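Sensor protein (Vibrio cholerae, PDB 3BY9) is the histidine kinase DctB, probably an ATP-dependent membrane sensor; this chain is its sensor domain, which binds C4-dicarboxylates such as succinate. Local coordinates at residues A72-Y76 with A86-W90; Q15-F19 with G158-S164; F101-P105 with Q203-D207; S224-K228 with R253-K258. All coordinates share one frame; numbering follows the deposited sequence.

Interaction 1: residues A72-Y76 with A86-W90; sequences AADTY and ASSNW
Ser88 grips Thr75 at both ends of its backbone. Ser88 N donates to Thr75 O at 2.8 Å. In return, Thr75 N donates to Ser88 OG at 2.9 Å. The hydroxyl reaches that N-H because OG sits between the backbone N and the carbonyl carbon (chi1 62°). A water bridges Ser88 OG to Ala73 O as well. Asp74 and Asn89 close the end of the pair. Asn89 ND2 gives a bond of 2.7 Å to Asp74 OD1, which lies near the amide plane but is itself met from above the carboxylate plane. Arg94 makes a salt bridge to the same OD1, so this oxygen is held twice. Tyr76 forms an antiparallel, non-hydrogen-bonded pair with Ser87, and Tyr76 CB lies 3.4 Å from Ser87 OG. Its ring then leads away from the pair, and its OH bonds to Tyr106 of the succinate site. The contact lies at the open end of the beta hairpin of strands 74-79 and 84-87, where a type I turn, Ser87 to Trp90, leaves the outer strand. Helix 53-70 touches the hairpin through Asn60 and Asn67, while strand 141-150 lies beside 74-79, with a classic beta bulge at Ala73 and Asp74 facing Lys149.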
loop_
_atom_site.group_PDB
_atom_site.type_symbol
_atom_site.label_atom_id
_atom_site.label_comp_id
_atom_site.label_asym_id
_atom_site.label_seq_id
_atom_site.Cartn_x
_atom_site.Cartn_y
_atom_site.Cartn_z
ATOM N N ALA A 72 2.219 -14.126 1.781
ATOM C CA ALA A 72 2.131 -12.883 1.032
ATOM C C ALA A 72 1.374 -13.086 -0.292
ATOM O O ALA A 72 1.013 -14.206 -0.668
ATOM C CB ALA A 72 3.530 -12.337 0.715
ATOM N N ALA A 73 1.056 -11.979 -0.948
ATOM C CA ALA A 73 0.389 -12.120 -2.240
ATOM C C ALA A 73 1.394 -12.568 -3.276
ATOM O O ALA A 73 1.152 -13.542 -3.980
ATOM C CB ALA A 73 -0.240 -10.793 -2.659
ATOM N N ASP A 74 2.550 -11.901 -3.356
ATOM C CA ASP A 74 3.533 -12.261 -4.374
ATOM C C ASP A 74 4.933 -11.956 -3.868
ATOM O O ASP A 74 5.098 -11.012 -3.104
ATOM C CB ASP A 74 3.323 -11.388 -5.634
ATOM C CG ASP A 74 1.887 -11.446 -6.146
ATOM O OD1 ASP A 74 1.540 -12.411 -6.880
ATOM O OD2 ASP A 74 1.105 -10.545 -5.785
ATOM N N THR A 75 5.920 -12.720 -4.334
ATOM C CA THR A 75 7.333 -12.469 -3.918
ATOM C C THR A 75 8.073 -12.630 -5.252
ATOM O O THR A 75 7.997 -13.685 -5.860
ATOM C CB THR A 75 7.822 -13.501 -2.894
ATOM O OG1 THR A 75 7.019 -13.409 -1.690
ATOM C CG2 THR A 75 9.296 -13.222 -2.531
ATOM N N TYR A 76 8.814 -11.585 -5.671
ATOM C CA TYR A 76 9.363 -11.664 -7.020
ATOM C C TYR A 76 10.686 -10.921 -7.134
ATOM O O TYR A 76 10.920 -9.934 -6.442
ATOM C CB TYR A 76 8.352 -11.125 -8.061
ATOM C CG TYR A 76 7.752 -9.764 -7.778
ATOM C CD1 TYR A 76 8.088 -8.663 -8.575
ATOM C CD2 TYR A 76 6.782 -9.585 -6.753
ATOM C CE1 TYR A 76 7.452 -7.401 -8.370
ATOM C CE2 TYR A 76 6.176 -8.349 -6.559
ATOM C CZ TYR A 76 6.497 -7.289 -7.346
ATOM O OH TYR A 76 5.826 -6.104 -7.142
ATOM N N ALA A 86 12.092 -13.873 -11.943
ATOM C CA ALA A 86 11.621 -15.089 -11.249
ATOM C C ALA A 86 10.528 -14.609 -10.302
ATOM O O ALA A 86 10.550 -13.479 -9.840
ATOM C CB ALA A 86 12.779 -15.779 -10.472
ATOM N N SER A 87 9.564 -15.475 -9.997
ATOM C CA SER A 87 8.473 -14.976 -9.188
ATOM C C SER A 87 7.646 -16.110 -8.590
ATOM O O SER A 87 7.499 -17.163 -9.193
ATOM C CB SER A 87 7.539 -14.157 -10.099
ATOM O OG SER A 87 6.412 -13.656 -9.360
ATOM N N SER A 88 7.091 -15.883 -7.408
ATOM C CA SER A 88 6.234 -16.887 -6.789
ATOM C C SER A 88 4.994 -17.162 -7.626
ATOM O O SER A 88 4.379 -18.243 -7.478
ATOM C CB SER A 88 5.804 -16.372 -5.394
ATOM O OG SER A 88 5.055 -15.165 -5.542
ATOM N N ASN A 89 4.597 -16.214 -8.495
ATOM C CA ASN A 89 3.377 -16.418 -9.303
ATOM C C ASN A 89 3.638 -16.882 -10.732
ATOM O O ASN A 89 2.778 -16.763 -11.612
ATOM C CB ASN A 89 2.521 -15.122 -9.306
ATOM C CG ASN A 89 3.303 -13.878 -9.761
ATOM O OD1 ASN A 89 4.133 -13.971 -10.643
ATOM N ND2 ASN A 89 3.034 -12.729 -9.147
ATOM N N TRP A 90 4.828 -17.475 -10.927
ATOM C CA TRP A 90 5.269 -17.910 -12.239
ATOM C C TRP A 90 4.288 -18.884 -12.909
ATOM O O TRP A 90 4.230 -18.925 -14.143
ATOM C CB TRP A 90 6.630 -18.594 -12.147
ATOM C CG TRP A 90 6.580 -19.896 -11.417
ATOM C CD1 TRP A 90 6.618 -20.099 -10.079
ATOM C CD2 TRP A 90 6.449 -21.188 -12.032
ATOM N NE1 TRP A 90 6.539 -21.462 -9.803
ATOM C CE2 TRP A 90 6.421 -22.138 -10.997
ATOM C CE3 TRP A 90 6.345 -21.612 -13.361
ATOM C CZ2 TRP A 90 6.293 -23.508 -11.244
ATOM C CZ3 TRP A 90 6.214 -23.001 -13.614
ATOM C CH2 TRP A 90 6.195 -23.907 -12.557
HETATM O O HOH W 1 2.415 -15.447 -5.909
#

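Interaction 2: residues Q15-F19 with G158-S164; sequences QLDRF and GWQNKSS
Trp159, which meets both Gln15 and Phe19 of the helix, donates from NE1 to Ser164 O at 3.1 Å. The N-H points well at the oxygen (165°), and the oxygen lies near the indole plane, though the donor stands above the carbonyl plane. This bond spans the loop 158-164 and helps fix the rotation of the indole. With that ring held, its six-membered part turns an edge to the face of Phe19. The two planes are 84° apart and the centroids 5.0 Å, a T-shaped pair. Trp159 CE3 sits over the centre of the Phe19 ring, 3.7 Å from Phe19 CG. Phe19 CG is anti to the backbone N (chi1 -162°), which carries the ring from the helix to the indole. Beyond it, Phe19 CE1 packs against Gly158 C at 3.8 Å. One helical turn earlier, Gln15 extends its chain obliquely across to the same indole. Gln15 OE1 lies 3.8 Å from Trp159 CZ2. Phe166 meets the rings of both Phe19 and Trp159, and Val254 and Ile252 of strand 250-257 support them from the sheet. The arrangement is that of a long N-terminal helix laid along a PAS-like sheet, with a loop side chain wedged beside it, consistent with the tandem PAS-like sensor domains of the DctB family.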
loop_
_atom_site.group_PDB
_atom_site.type_symbol
_atom_site.label_atom_id
_atom_site.label_comp_id
_atom_site.label_asym_id
_atom_site.label_seq_id
_atom_site.Cartn_x
_atom_site.Cartn_y
_atom_site.Cartn_z
ATOM N N GLN A 15 -9.291 4.275 19.507
ATOM C CA GLN A 15 -9.486 3.478 18.296
ATOM C C GLN A 15 -8.280 3.604 17.399
ATOM O O GLN A 15 -7.838 2.602 16.824
ATOM C CB GLN A 15 -10.702 3.943 17.518
ATOM C CG GLN A 15 -12.012 3.684 18.261
ATOM C CD GLN A 15 -13.172 4.173 17.418
ATOM O OE1 GLN A 15 -13.619 3.495 16.476
ATOM N NE2 GLN A 15 -13.631 5.357 17.714
ATOM N N LEU A 16 -7.760 4.831 17.263
ATOM C CA LEU A 16 -6.595 5.029 16.395
ATOM C C LEU A 16 -5.376 4.295 16.981
ATOM O O LEU A 16 -4.540 3.730 16.242
ATOM C CB LEU A 16 -6.275 6.550 16.225
ATOM C CG LEU A 16 -7.333 7.338 15.413
ATOM C CD1 LEU A 16 -7.168 8.860 15.476
ATOM C CD2 LEU A 16 -7.223 6.845 13.942
ATOM N N ASP A 17 -5.243 4.311 18.303
ATOM C CA ASP A 17 -4.107 3.601 18.927
ATOM C C ASP A 17 -4.197 2.094 18.606
ATOM O O ASP A 17 -3.213 1.475 18.179
ATOM C CB ASP A 17 -4.134 3.744 20.459
ATOM C CG ASP A 17 -3.685 5.095 20.961
ATOM O OD1 ASP A 17 -3.155 5.923 20.184
ATOM O OD2 ASP A 17 -3.863 5.308 22.201
ATOM N N ARG A 18 -5.386 1.522 18.798
ATOM C CA ARG A 18 -5.579 0.086 18.561
ATOM C C ARG A 18 -5.399 -0.287 17.075
ATOM O O ARG A 18 -4.747 -1.290 16.740
ATOM C CB ARG A 18 -6.978 -0.355 19.005
ATOM C CG ARG A 18 -7.216 -0.385 20.511
ATOM C CD ARG A 18 -8.543 -1.109 20.859
ATOM N NE ARG A 18 -9.747 -0.420 20.395
ATOM C CZ ARG A 18 -10.362 0.540 21.082
ATOM N NH1 ARG A 18 -9.887 0.914 22.259
ATOM N NH2 ARG A 18 -11.452 1.128 20.604
ATOM N N PHE A 19 -5.956 0.512 16.182
ATOM C CA PHE A 19 -5.817 0.184 14.769
ATOM C C PHE A 19 -4.402 0.403 14.261
ATOM O O PHE A 19 -3.908 -0.377 13.447
ATOM C CB PHE A 19 -6.841 0.983 13.935
ATOM C CG PHE A 19 -7.070 0.402 12.560
ATOM C CD1 PHE A 19 -7.379 -0.950 12.401
ATOM C CD2 PHE A 19 -7.008 1.212 11.433
ATOM C CE1 PHE A 19 -7.621 -1.482 11.104
ATOM C CE2 PHE A 19 -7.246 0.690 10.149
ATOM C CZ PHE A 19 -7.549 -0.650 9.997
ATOM N N GLY A 158 -9.226 -5.861 10.230
ATOM C CA GLY A 158 -8.986 -5.522 11.623
ATOM C C GLY A 158 -9.875 -4.384 12.117
ATOM O O GLY A 158 -9.897 -4.072 13.313
ATOM N N TRP A 159 -10.593 -3.731 11.212
ATOM C CA TRP A 159 -11.465 -2.631 11.644
ATOM C C TRP A 159 -12.790 -3.295 11.998
ATOM O O TRP A 159 -13.505 -3.732 11.107
ATOM C CB TRP A 159 -11.735 -1.641 10.511
ATOM C CG TRP A 159 -12.514 -0.466 11.046
ATOM C CD1 TRP A 159 -13.854 -0.252 10.960
ATOM C CD2 TRP A 159 -11.978 0.613 11.800
ATOM N NE1 TRP A 159 -14.201 0.910 11.618
ATOM C CE2 TRP A 159 -13.067 1.465 12.145
ATOM C CE3 TRP A 159 -10.695 0.951 12.217
ATOM C CZ2 TRP A 159 -12.905 2.618 12.882
ATOM C CZ3 TRP A 159 -10.529 2.114 12.963
ATOM C CH2 TRP A 159 -11.637 2.937 13.288
ATOM N N GLN A 160 -13.133 -3.342 13.265
ATOM C CA GLN A 160 -14.367 -4.037 13.571
ATOM C C GLN A 160 -15.483 -3.185 14.119
ATOM O O GLN A 160 -16.587 -3.663 14.356
ATOM C CB GLN A 160 -14.049 -5.211 14.479
ATOM C CG GLN A 160 -13.416 -6.364 13.672
ATOM C CD GLN A 160 -14.415 -6.990 12.688
ATOM O OE1 GLN A 160 -15.428 -7.571 13.105
ATOM N NE2 GLN A 160 -14.139 -6.864 11.381
ATOM N N ASN A 161 -15.228 -1.902 14.262
ATOM C CA ASN A 161 -16.270 -1.027 14.749
ATOM C C ASN A 161 -17.448 -0.903 13.788
ATOM O O ASN A 161 -17.253 -0.655 12.594
ATOM C CB ASN A 161 -15.696 0.370 14.976
ATOM C CG ASN A 161 -16.725 1.324 15.419
ATOM O OD1 ASN A 161 -17.347 1.982 14.620
ATOM N ND2 ASN A 161 -16.924 1.422 16.739
ATOM N N LYS A 162 -18.670 -1.033 14.314
ATOM C CA LYS A 162 -19.833 -0.894 13.467
ATOM C C LYS A 162 -20.494 0.480 13.647
ATOM O O LYS A 162 -21.509 0.772 12.990
ATOM C CB LYS A 162 -20.821 -2.040 13.766
ATOM C CG LYS A 162 -20.306 -3.386 13.219
ATOM C CD LYS A 162 -20.397 -3.388 11.696
ATOM C CE LYS A 162 -19.778 -4.646 11.091
ATOM N NZ LYS A 162 -18.369 -4.845 11.538
ATOM N N SER A 163 -19.897 1.332 14.498
ATOM C CA SER A 163 -20.447 2.653 14.742
ATOM C C SER A 163 -19.559 3.784 14.201
ATOM O O SER A 163 -19.927 4.949 14.310
ATOM C CB SER A 163 -20.655 2.856 16.288
ATOM O OG SER A 163 -19.433 2.700 16.981
ATOM N N SER A 164 -18.446 3.425 13.560
ATOM C CA SER A 164 -17.512 4.429 13.009
ATOM C C SER A 164 -16.809 3.763 11.815
ATOM O O SER A 164 -16.854 2.534 11.660
ATOM C CB SER A 164 -16.488 4.835 14.059
ATOM O OG SER A 164 -15.719 3.733 14.515
#

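Interaction 3: residues F101-P105 with Q203-D207; sequences FAWRP and QQYLD
The guanidinium of Arg104, which reaches Gln203 and Leu206, has Trp103 CH2 on one face, over its centre and 3.3 Å above the plane. At its edge, near the plane, comes Gln204 CA, 3.8 Å from Arg104 NH1. The Trp103 ring in turn has Arg104 CG over one face, toward the rim, so the two neighbouring side chains fold back on each other. The bend at chi2 of Arg104 (-71°) helps the chain run under the indole. The outer rim of the indole makes the apolar part of the contact: Trp103 CZ3 meets Gln203 CB at 3.7 Å, and Leu206 CD2 lies near the ring too. The same Leu206 CD2 is 4.0 Å from Arg104 NH2. The polar part is a weak hydrogen bond from Arg104 NH1 to Gln203 O, 3.0 Å long and bent at the hydrogen (129°). Gln203 O also accepts Leu206 N, the bond that closes its own type I turn. In segment 101-105, a turn from Phe101 ends at Arg104, which stands at the N-cap position of helix 105-110. Arg104 NH2 bonds to Leu121 O, and Arg104 NE bonds to a bound succinate. The guanidinium is thus shared between protein carbonyls and a dicarboxylate. The bond from 203-207 is weak, so Leu121 O is probably the firmer hold; the positive charge of Arg104 would favour an anionic guest.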
loop_
_atom_site.group_PDB
_atom_site.type_symbol
_atom_site.label_atom_id
_atom_site.label_comp_id
_atom_site.label_asym_id
_atom_site.label_seq_id
_atom_site.Cartn_x
_atom_site.Cartn_y
_atom_site.Cartn_z
ATOM N N PHE A 101 9.164 -3.340 -14.199
ATOM C CA PHE A 101 8.599 -2.410 -13.202
ATOM C C PHE A 101 9.579 -1.275 -12.861
ATOM O O PHE A 101 9.552 -0.753 -11.751
ATOM C CB PHE A 101 8.236 -3.183 -11.937
ATOM C CG PHE A 101 7.154 -4.226 -12.186
ATOM C CD1 PHE A 101 5.908 -3.829 -12.623
ATOM C CD2 PHE A 101 7.415 -5.581 -12.045
ATOM C CE1 PHE A 101 4.893 -4.789 -12.948
ATOM C CE2 PHE A 101 6.411 -6.557 -12.348
ATOM C CZ PHE A 101 5.151 -6.141 -12.811
ATOM N N ALA A 102 10.441 -0.927 -13.820
ATOM C CA ALA A 102 11.428 0.148 -13.529
ATOM C C ALA A 102 10.710 1.442 -13.245
ATOM O O ALA A 102 11.271 2.328 -12.617
ATOM C CB ALA A 102 12.382 0.351 -14.728
ATOM N N TRP A 103 9.471 1.562 -13.737
ATOM C CA TRP A 103 8.649 2.747 -13.539
ATOM C C TRP A 103 8.041 2.836 -12.125
ATOM O O TRP A 103 7.506 3.919 -11.712
ATOM C CB TRP A 103 7.533 2.772 -14.613
ATOM C CG TRP A 103 6.659 1.546 -14.614
ATOM C CD1 TRP A 103 6.900 0.346 -15.286
ATOM C CD2 TRP A 103 5.426 1.358 -13.884
ATOM N NE1 TRP A 103 5.878 -0.562 -14.975
ATOM C CE2 TRP A 103 4.977 0.033 -14.136
ATOM C CE3 TRP A 103 4.660 2.179 -13.045
ATOM C CZ2 TRP A 103 3.794 -0.481 -13.573
ATOM C CZ3 TRP A 103 3.470 1.658 -12.483
ATOM C CH2 TRP A 103 3.064 0.348 -12.754
ATOM N N ARG A 104 8.139 1.756 -11.350
ATOM C CA ARG A 104 7.583 1.791 -9.996
ATOM C C ARG A 104 8.570 2.364 -9.001
ATOM O O ARG A 104 9.744 2.000 -8.998
ATOM C CB ARG A 104 7.238 0.396 -9.494
ATOM C CG ARG A 104 5.936 -0.125 -9.984
ATOM C CD ARG A 104 4.726 0.610 -9.331
ATOM N NE ARG A 104 3.521 -0.246 -9.415
ATOM C CZ ARG A 104 2.269 0.214 -9.442
ATOM N NH1 ARG A 104 2.016 1.516 -9.384
ATOM N NH2 ARG A 104 1.255 -0.656 -9.630
ATOM N N PRO A 105 8.095 3.196 -8.085
ATOM C CA PRO A 105 9.037 3.766 -7.098
ATOM C C PRO A 105 9.774 2.724 -6.274
ATOM O O PRO A 105 10.929 2.916 -5.929
ATOM C CB PRO A 105 8.121 4.607 -6.219
ATOM C CG PRO A 105 7.133 5.170 -7.238
ATOM C CD PRO A 105 6.800 3.924 -8.086
ATOM N N GLN A 203 0.957 6.686 -11.855
ATOM C CA GLN A 203 0.454 5.335 -12.059
ATOM C C GLN A 203 0.294 4.529 -10.771
ATOM O O GLN A 203 0.079 3.309 -10.843
ATOM C CB GLN A 203 1.313 4.549 -13.079
ATOM C CG GLN A 203 1.083 5.009 -14.551
ATOM C CD GLN A 203 -0.267 4.572 -15.142
ATOM O OE1 GLN A 203 -0.552 3.383 -15.315
ATOM N NE2 GLN A 203 -1.103 5.555 -15.466
ATOM N N GLN A 204 0.315 5.231 -9.640
ATOM C CA GLN A 204 0.130 4.589 -8.338
ATOM C C GLN A 204 -1.207 3.860 -8.312
ATOM O O GLN A 204 -1.287 2.776 -7.725
ATOM C CB GLN A 204 0.177 5.610 -7.216
ATOM C CG GLN A 204 0.163 4.962 -5.793
ATOM C CD GLN A 204 0.708 5.914 -4.753
ATOM O OE1 GLN A 204 0.646 7.144 -4.934
ATOM N NE2 GLN A 204 1.235 5.374 -3.647
ATOM N N TYR A 205 -2.234 4.450 -8.948
ATOM C CA TYR A 205 -3.559 3.803 -9.047
ATOM C C TYR A 205 -3.867 3.536 -10.529
ATOM O O TYR A 205 -5.039 3.560 -10.942
ATOM C CB TYR A 205 -4.660 4.686 -8.429
ATOM C CG TYR A 205 -4.296 5.131 -7.040
ATOM C CD1 TYR A 205 -4.084 4.190 -6.018
ATOM C CD2 TYR A 205 -4.053 6.460 -6.762
ATOM C CE1 TYR A 205 -3.634 4.584 -4.761
ATOM C CE2 TYR A 205 -3.615 6.858 -5.537
ATOM C CZ TYR A 205 -3.404 5.911 -4.525
ATOM O OH TYR A 205 -2.987 6.311 -3.286
ATOM N N LEU A 206 -2.825 3.216 -11.294
ATOM C CA LEU A 206 -2.941 2.927 -12.716
ATOM C C LEU A 206 -3.736 4.063 -13.386
ATOM O O LEU A 206 -3.422 5.251 -13.131
ATOM C CB LEU A 206 -3.594 1.579 -12.936
ATOM C CG LEU A 206 -2.883 0.443 -12.132
ATOM C CD1 LEU A 206 -3.499 -0.916 -12.371
ATOM C CD2 LEU A 206 -1.399 0.404 -12.474
ATOM N N ASP A 207 -4.731 3.704 -14.215
ATOM C CA ASP A 207 -5.559 4.724 -14.899
ATOM C C ASP A 207 -6.916 4.919 -14.210
ATOM O O ASP A 207 -7.925 5.293 -14.852
ATOM C CB ASP A 207 -5.842 4.320 -16.349
ATOM C CG ASP A 207 -4.597 4.176 -17.186
ATOM O OD1 ASP A 207 -3.637 4.942 -16.982
ATOM O OD2 ASP A 207 -4.601 3.315 -18.098
#

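Interaction 4: residues S224-K228 with R253-K258; sequences SEWRK and RVLSPK. With CA (calcium ion), chain D.
Glu225 and Lys258 cross at about a right angle and meet in a salt bridge, with Lys258 NZ 2.9 Å from Glu225 OE1. The lysine is extended along its whole length, starting with CG anti to the backbone N (chi1 -176°), and so spans the gap between the two strands. Its ammonium comes to OE1 on the syn side, 25° out of the carboxylate plane. Arg227 NH2 takes the same Glu225 OE1 nearly along the C-O axis, at 2.8 Å. One carboxylate oxygen therefore sits between two cations, which probably eases the closeness of the like charges. The other oxygen, OE2, accepts from Tyr5 OH of helix 5-27 and from a water. Trp226 lies across Arg253 and Leu255, also at about right angles. Arg253 CD approaches the indole edge near its plane, 3.6 Å from Trp226 CZ2, while Leu255 CD2 lies 3.7 Å from Trp226 CZ3. The guanidinium of Arg253 turns elsewhere, with bonds to Thr169 and Leu219. Past the strand, Lys258 O binds a calcium ion at 2.5 Å, along with four waters and Asp237. The two strands do not pair directly: strand 238-245 runs between them, and their side chains meet across it. This is the antiparallel sheet of a PAS-like domain, its other face packed on helix 5-27, with a calcium site at the C-terminal end of the chain.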
loop_
_atom_site.group_PDB
_atom_site.type_symbol
_atom_site.label_atom_id
_atom_site.label_comp_id
_atom_site.label_asym_id
_atom_site.label_seq_id
_atom_site.Cartn_x
_atom_site.Cartn_y
_atom_site.Cartn_z
ATOM N N SER A 224 -11.143 17.137 13.520
ATOM C CA SER A 224 -11.850 18.088 12.658
ATOM C C SER A 224 -13.254 17.603 12.356
ATOM O O SER A 224 -13.740 16.717 13.052
ATOM C CB SER A 224 -11.087 18.235 11.334
ATOM O OG SER A 224 -11.560 19.372 10.645
ATOM N N GLU A 225 -13.902 18.241 11.373
ATOM C CA GLU A 225 -15.249 17.817 10.930
ATOM C C GLU A 225 -15.233 17.893 9.438
ATOM O O GLU A 225 -14.608 18.801 8.873
ATOM C CB GLU A 225 -16.374 18.732 11.453
ATOM C CG GLU A 225 -16.544 18.678 12.959
ATOM C CD GLU A 225 -17.776 19.415 13.446
ATOM O OE1 GLU A 225 -18.486 19.994 12.601
ATOM O OE2 GLU A 225 -18.013 19.419 14.669
ATOM N N TRP A 226 -15.893 16.932 8.801
ATOM C CA TRP A 226 -15.999 16.889 7.339
ATOM C C TRP A 226 -17.474 17.146 7.051
ATOM O O TRP A 226 -18.328 16.481 7.616
ATOM C CB TRP A 226 -15.626 15.515 6.807
ATOM C CG TRP A 226 -14.145 15.215 6.869
ATOM C CD1 TRP A 226 -13.158 15.981 7.450
ATOM C CD2 TRP A 226 -13.501 14.032 6.375
ATOM N NE1 TRP A 226 -11.933 15.328 7.348
ATOM C CE2 TRP A 226 -12.118 14.138 6.697
ATOM C CE3 TRP A 226 -13.962 12.887 5.697
ATOM C CZ2 TRP A 226 -11.186 13.139 6.363
ATOM C CZ3 TRP A 226 -13.026 11.869 5.370
ATOM C CH2 TRP A 226 -11.651 12.018 5.710
ATOM N N ARG A 227 -17.752 18.099 6.180
ATOM C CA ARG A 227 -19.145 18.416 5.855
ATOM C C ARG A 227 -19.323 18.591 4.373
ATOM O O ARG A 227 -18.357 18.645 3.623
ATOM C CB ARG A 227 -19.590 19.696 6.571
ATOM C CG ARG A 227 -19.185 20.995 5.904
ATOM C CD ARG A 227 -19.675 22.173 6.754
ATOM N NE ARG A 227 -19.034 22.124 8.073
ATOM C CZ ARG A 227 -19.503 21.469 9.137
ATOM N NH1 ARG A 227 -20.656 20.800 9.070
ATOM N NH2 ARG A 227 -18.789 21.440 10.259
ATOM N N LYS A 228 -20.585 18.598 3.930
ATOM C CA LYS A 228 -20.877 18.810 2.525
ATOM C C LYS A 228 -21.294 20.274 2.378
ATOM O O LYS A 228 -21.696 20.919 3.347
ATOM C CB LYS A 228 -22.029 17.878 2.050
ATOM C CG LYS A 228 -21.621 16.402 2.060
ATOM C CD LYS A 228 -20.632 16.136 0.962
ATOM C CE LYS A 228 -20.127 14.723 0.997
ATOM N NZ LYS A 228 -21.309 13.816 0.729
ATOM N N ARG A 253 -7.676 7.597 9.481
ATOM C CA ARG A 253 -8.694 8.504 9.991
ATOM C C ARG A 253 -9.905 7.749 10.418
ATOM O O ARG A 253 -10.316 6.814 9.714
ATOM C CB ARG A 253 -9.097 9.465 8.855
ATOM C CG ARG A 253 -7.839 10.124 8.199
ATOM C CD ARG A 253 -8.281 11.155 7.151
ATOM N NE ARG A 253 -7.208 11.822 6.384
ATOM C CZ ARG A 253 -6.782 13.052 6.668
ATOM N NH1 ARG A 253 -7.281 13.707 7.722
ATOM N NH2 ARG A 253 -5.987 13.684 5.820
ATOM N N VAL A 254 -10.463 8.128 11.567
ATOM C CA VAL A 254 -11.688 7.471 12.038
ATOM C C VAL A 254 -12.801 8.520 11.910
ATOM O O VAL A 254 -12.633 9.698 12.280
ATOM C CB VAL A 254 -11.524 6.939 13.493
ATOM C CG1 VAL A 254 -11.033 8.018 14.453
ATOM C CG2 VAL A 254 -12.888 6.412 14.019
ATOM N N LEU A 255 -13.929 8.092 11.326
ATOM C CA LEU A 255 -15.057 8.993 11.051
ATOM C C LEU A 255 -16.297 8.524 11.786
ATOM O O LEU A 255 -16.642 7.347 11.699
ATOM C CB LEU A 255 -15.422 8.963 9.575
ATOM C CG LEU A 255 -14.560 9.654 8.533
ATOM C CD1 LEU A 255 -13.210 8.966 8.529
ATOM C CD2 LEU A 255 -15.183 9.517 7.145
ATOM N N SER A 256 -16.921 9.431 12.532
ATOM C CA SER A 256 -18.184 9.145 13.262
ATOM C C SER A 256 -19.223 10.145 12.789
ATOM O O SER A 256 -18.974 11.347 12.739
ATOM C CB SER A 256 -17.992 9.320 14.789
ATOM O OG SER A 256 -17.208 8.277 15.363
ATOM N N PRO A 257 -20.418 9.668 12.396
ATOM C CA PRO A 257 -21.461 10.597 11.934
ATOM C C PRO A 257 -21.723 11.652 13.000
ATOM O O PRO A 257 -21.843 11.338 14.192
ATOM C CB PRO A 257 -22.689 9.680 11.766
ATOM C CG PRO A 257 -22.067 8.364 11.346
ATOM C CD PRO A 257 -20.848 8.252 12.275
ATOM N N LYS A 258 -21.862 12.909 12.572
ATOM C CA LYS A 258 -22.113 13.995 13.516
ATOM C C LYS A 258 -23.611 14.062 13.747
ATOM O O LYS A 258 -24.334 14.352 12.808
ATOM C CB LYS A 258 -21.628 15.323 12.938
ATOM C CG LYS A 258 -21.791 16.489 13.933
ATOM C CD LYS A 258 -21.213 17.771 13.357
ATOM C CE LYS A 258 -21.426 18.936 14.316
ATOM N NZ LYS A 258 -21.158 20.198 13.585
HETATM CA CA CA D . -25.469 14.997 10.736
HETATM O O HOH W 2 -19.576 21.253 16.353
HETATM O O HOH W 3 -25.137 17.270 11.546
HETATM O O HOH W 4 -24.248 12.929 9.595
HETATM O O HOH W 5 -26.924 12.920 10.482
HETATM O O HOH W 6 -26.671 15.888 8.866
#

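Interactions 2 and 4 lie in one half of the chain, their centres 15 Å apart; interaction 2 packs against strand 250-257 of interaction 4. Ser164 CB packs on Leu255 O at 3.4 Å. Interaction 1 lies in the other half, at the succinate pocket. Interaction 3 joins that half to the loop 203-207, nearer the middle; the centres of 1 and 3 are 18 Å apart. They touch where Tyr76 CE1 meets Phe101 CD2 at 4.1 Å. Interaction 3 holds Arg104 of the pocket, and the side chain of Tyr76 comes to about 4 Å (nearest atoms) from the bound succinate. The centres of interactions 1 and 4 are 39 Å apart, so the calcium ion of interaction 4 is remote from the pocket.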